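Local structure of calcium uptake protein 3, mitochondrial (Homo sapiens, 6AGI) at residues L78-K83 with L242-L247. The protein senses calcium through its EF-hands and, as a disulfide-linked heterodimer with MICU1, regulates the mitochondrial calcium uniporter channel. Numbering follows the deposited sequence.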
loop_
_atom_site.group_PDB
_atom_site.type_symbol
_atom_site.label_atom_id
_atom_site.label_comp_id
_atom_site.label_asym_id
_atom_site.label_seq_id
_atom_site.Cartn_x
_atom_site.Cartn_y
_atom_site.Cartn_z
ATOM N N LEU B 78 0.574 -13.962 -25.696
ATOM C CA LEU B 78 1.901 -13.681 -26.212
ATOM C C LEU B 78 2.893 -14.732 -25.746
ATOM O O LEU B 78 3.601 -15.351 -26.557
ATOM C CB LEU B 78 2.316 -12.273 -25.767
ATOM C CG LEU B 78 3.744 -11.810 -26.083
ATOM C CD1 LEU B 78 3.936 -11.585 -27.557
ATOM C CD2 LEU B 78 4.125 -10.553 -25.297
ATOM N N PHE B 79 2.940 -14.959 -24.431
ATOM C CA PHE B 79 3.936 -15.869 -23.877
ATOM C C PHE B 79 3.636 -17.312 -24.216
ATOM O O PHE B 79 4.573 -18.092 -24.371
ATOM C CB PHE B 79 4.046 -15.710 -22.359
ATOM C CG PHE B 79 4.830 -14.504 -21.938
ATOM C CD1 PHE B 79 4.591 -13.271 -22.506
ATOM C CD2 PHE B 79 5.819 -14.613 -20.978
ATOM C CE1 PHE B 79 5.313 -12.175 -22.123
ATOM C CE2 PHE B 79 6.540 -13.522 -20.582
ATOM C CZ PHE B 79 6.288 -12.297 -21.156
ATOM N N ARG B 80 2.367 -17.693 -24.394
ATOM C CA ARG B 80 2.166 -19.082 -24.774
ATOM C C ARG B 80 2.348 -19.326 -26.250
ATOM O O ARG B 80 2.695 -20.449 -26.618
ATOM C CB ARG B 80 0.770 -19.614 -24.434
ATOM C CG ARG B 80 0.355 -19.585 -23.007
ATOM C CD ARG B 80 -1.140 -19.653 -22.854
ATOM N NE ARG B 80 -1.706 -18.364 -22.506
ATOM C CZ ARG B 80 -2.968 -18.185 -22.139
ATOM N NH1 ARG B 80 -3.796 -19.224 -22.078
ATOM N NH2 ARG B 80 -3.387 -16.962 -21.819
ATOM N N ASN B 81 2.218 -18.305 -27.091
ATOM C CA ASN B 81 2.486 -18.526 -28.502
ATOM C C ASN B 81 3.984 -18.542 -28.778
ATOM O O ASN B 81 4.447 -19.295 -29.644
ATOM C CB ASN B 81 1.740 -17.493 -29.351
ATOM C CG ASN B 81 0.215 -17.604 -29.211
ATOM O OD1 ASN B 81 -0.324 -18.666 -28.858
ATOM N ND2 ASN B 81 -0.487 -16.514 -29.528
ATOM N N LEU B 82 4.732 -17.667 -28.099
ATOM C CA LEU B 82 6.183 -17.784 -27.928
ATOM C C LEU B 82 6.476 -18.878 -26.923
ATOM O O LEU B 82 6.807 -18.613 -25.769
ATOM C CB LEU B 82 6.762 -16.500 -27.381
ATOM C CG LEU B 82 6.922 -15.282 -28.213
ATOM C CD1 LEU B 82 7.604 -14.247 -27.320
ATOM C CD2 LEU B 82 7.767 -15.779 -29.293
ATOM N N LYS B 83 6.389 -20.120 -27.335
ATOM C CA LYS B 83 6.472 -21.088 -26.249
ATOM C C LYS B 83 7.900 -21.193 -25.739
ATOM O O LYS B 83 8.201 -20.769 -24.620
ATOM C CB LYS B 83 5.965 -22.471 -26.669
ATOM C CG LYS B 83 5.789 -23.425 -25.494
ATOM C CD LYS B 83 5.359 -24.814 -25.939
ATOM C CE LYS B 83 5.394 -25.780 -24.738
ATOM N NZ LYS B 83 5.437 -27.231 -25.149
ATOM N N LEU B 242 -3.057 -15.330 -14.949
ATOM C CA LEU B 242 -4.317 -15.748 -14.333
ATOM C C LEU B 242 -4.992 -16.861 -15.140
ATOM O O LEU B 242 -5.438 -17.867 -14.574
ATOM C CB LEU B 242 -5.256 -14.556 -14.172
ATOM C CG LEU B 242 -4.900 -13.536 -13.079
ATOM C CD1 LEU B 242 -6.012 -12.491 -12.914
ATOM C CD2 LEU B 242 -4.559 -14.200 -11.755
ATOM N N GLU B 243 -5.057 -16.709 -16.468
ATOM C CA GLU B 243 -5.656 -17.738 -17.322
ATOM C C GLU B 243 -4.968 -19.084 -17.141
ATOM O O GLU B 243 -5.635 -20.116 -17.002
ATOM C CB GLU B 243 -5.587 -17.335 -18.795
ATOM C CG GLU B 243 -6.559 -16.251 -19.222
ATOM C CD GLU B 243 -6.663 -16.154 -20.723
ATOM O OE1 GLU B 243 -6.222 -17.119 -21.391
ATOM O OE2 GLU B 243 -7.156 -15.119 -21.229
ATOM N N ILE B 244 -3.630 -19.099 -17.147
ATOM C CA ILE B 244 -2.931 -20.372 -17.038
ATOM C C ILE B 244 -3.221 -21.024 -15.694
ATOM O O ILE B 244 -3.414 -22.245 -15.620
ATOM C CB ILE B 244 -1.426 -20.189 -17.287
ATOM C CG1 ILE B 244 -1.192 -19.889 -18.763
ATOM C CG2 ILE B 244 -0.644 -21.433 -16.876
ATOM C CD1 ILE B 244 0.101 -19.118 -19.062
ATOM N N GLU B 245 -3.281 -20.243 -14.607
ATOM C CA GLU B 245 -3.584 -20.901 -13.330
ATOM C C GLU B 245 -5.005 -21.463 -13.334
ATOM O O GLU B 245 -5.223 -22.666 -13.085
ATOM C CB GLU B 245 -3.405 -19.916 -12.173
ATOM C CG GLU B 245 -2.069 -19.997 -11.385
ATOM C CD GLU B 245 -1.968 -21.220 -10.450
ATOM O OE1 GLU B 245 -2.771 -21.299 -9.484
ATOM O OE2 GLU B 245 -1.095 -22.101 -10.680
ATOM N N PHE B 246 -5.976 -20.616 -13.698
ATOM C CA PHE B 246 -7.376 -21.030 -13.717
ATOM C C PHE B 246 -7.554 -22.296 -14.540
ATOM O O PHE B 246 -8.009 -23.331 -14.027
ATOM C CB PHE B 246 -8.253 -19.889 -14.264
ATOM C CG PHE B 246 -9.726 -20.182 -14.202
ATOM C CD1 PHE B 246 -10.445 -19.971 -13.038
ATOM C CD2 PHE B 246 -10.390 -20.686 -15.303
ATOM C CE1 PHE B 246 -11.814 -20.275 -12.959
ATOM C CE2 PHE B 246 -11.751 -20.978 -15.237
ATOM C CZ PHE B 246 -12.465 -20.778 -14.058
ATOM N N LEU B 247 -7.094 -22.250 -15.795
ATOM C CA LEU B 247 -7.211 -23.382 -16.704
ATOM C C LEU B 247 -6.447 -24.590 -16.180
ATOM O O LEU B 247 -6.832 -25.733 -16.448
ATOM C CB LEU B 247 -6.680 -22.970 -18.079
ATOM C CG LEU B 247 -7.473 -21.962 -18.924
ATOM C CD1 LEU B 247 -6.624 -21.408 -20.067
ATOM C CD2 LEU B 247 -8.724 -22.589 -19.483
#
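Glu-243 OE1 is gripped by both terminal nitrogens of Arg-80. This salt bridge joins the short helix 78-81 to the long helix 227-250 in this mostly helical EF-hand protein of the MICU1 family. It is a surface contact, away from the two calcium-binding loops. The shorter and straighter bond runs from Arg-80 NH2 to Glu-243 OE1, 2.9 Å long with an N-H...O angle of 159°. Arg-80 NH1 reaches Glu-243 OE1 at 3.3 Å and is more bent, at 135°. The guanidinium thus meets the acid end-on, yet both bonds go to one oxygen. OE1 lies close to the guanidinium plane, but the carboxylate is turned 82° against it. NH2 comes from above the carboxylate plane; NH1, from the same face, lies nearer that plane on the anti side.

The helices stand well apart, with Arg-80 CA and Ile-244 CA 9.4 Å from each other. Arg-80 spans the gap with its side chain, which bends at chi3 on its way to Glu-243. Ile-244 runs alongside it in the opposite direction and lays CG1 and CD1 over one guanidinium face. Ile-39 of helix 35-43 touches both Arg-80 and Ile-244.

Further bonds fix the rotation of the guanidinium. Arg-80 NE forms a salt bridge with Glu-240, one turn before Glu-243 on the same helix, and NH2 also bonds to Ser-76 O. The positive charge of the arginine is probably balanced by the two carboxylates. Beyond the salt bridge, Leu-247 CD1 approaches Arg-80 NH1 obliquely, at 4.1 Å.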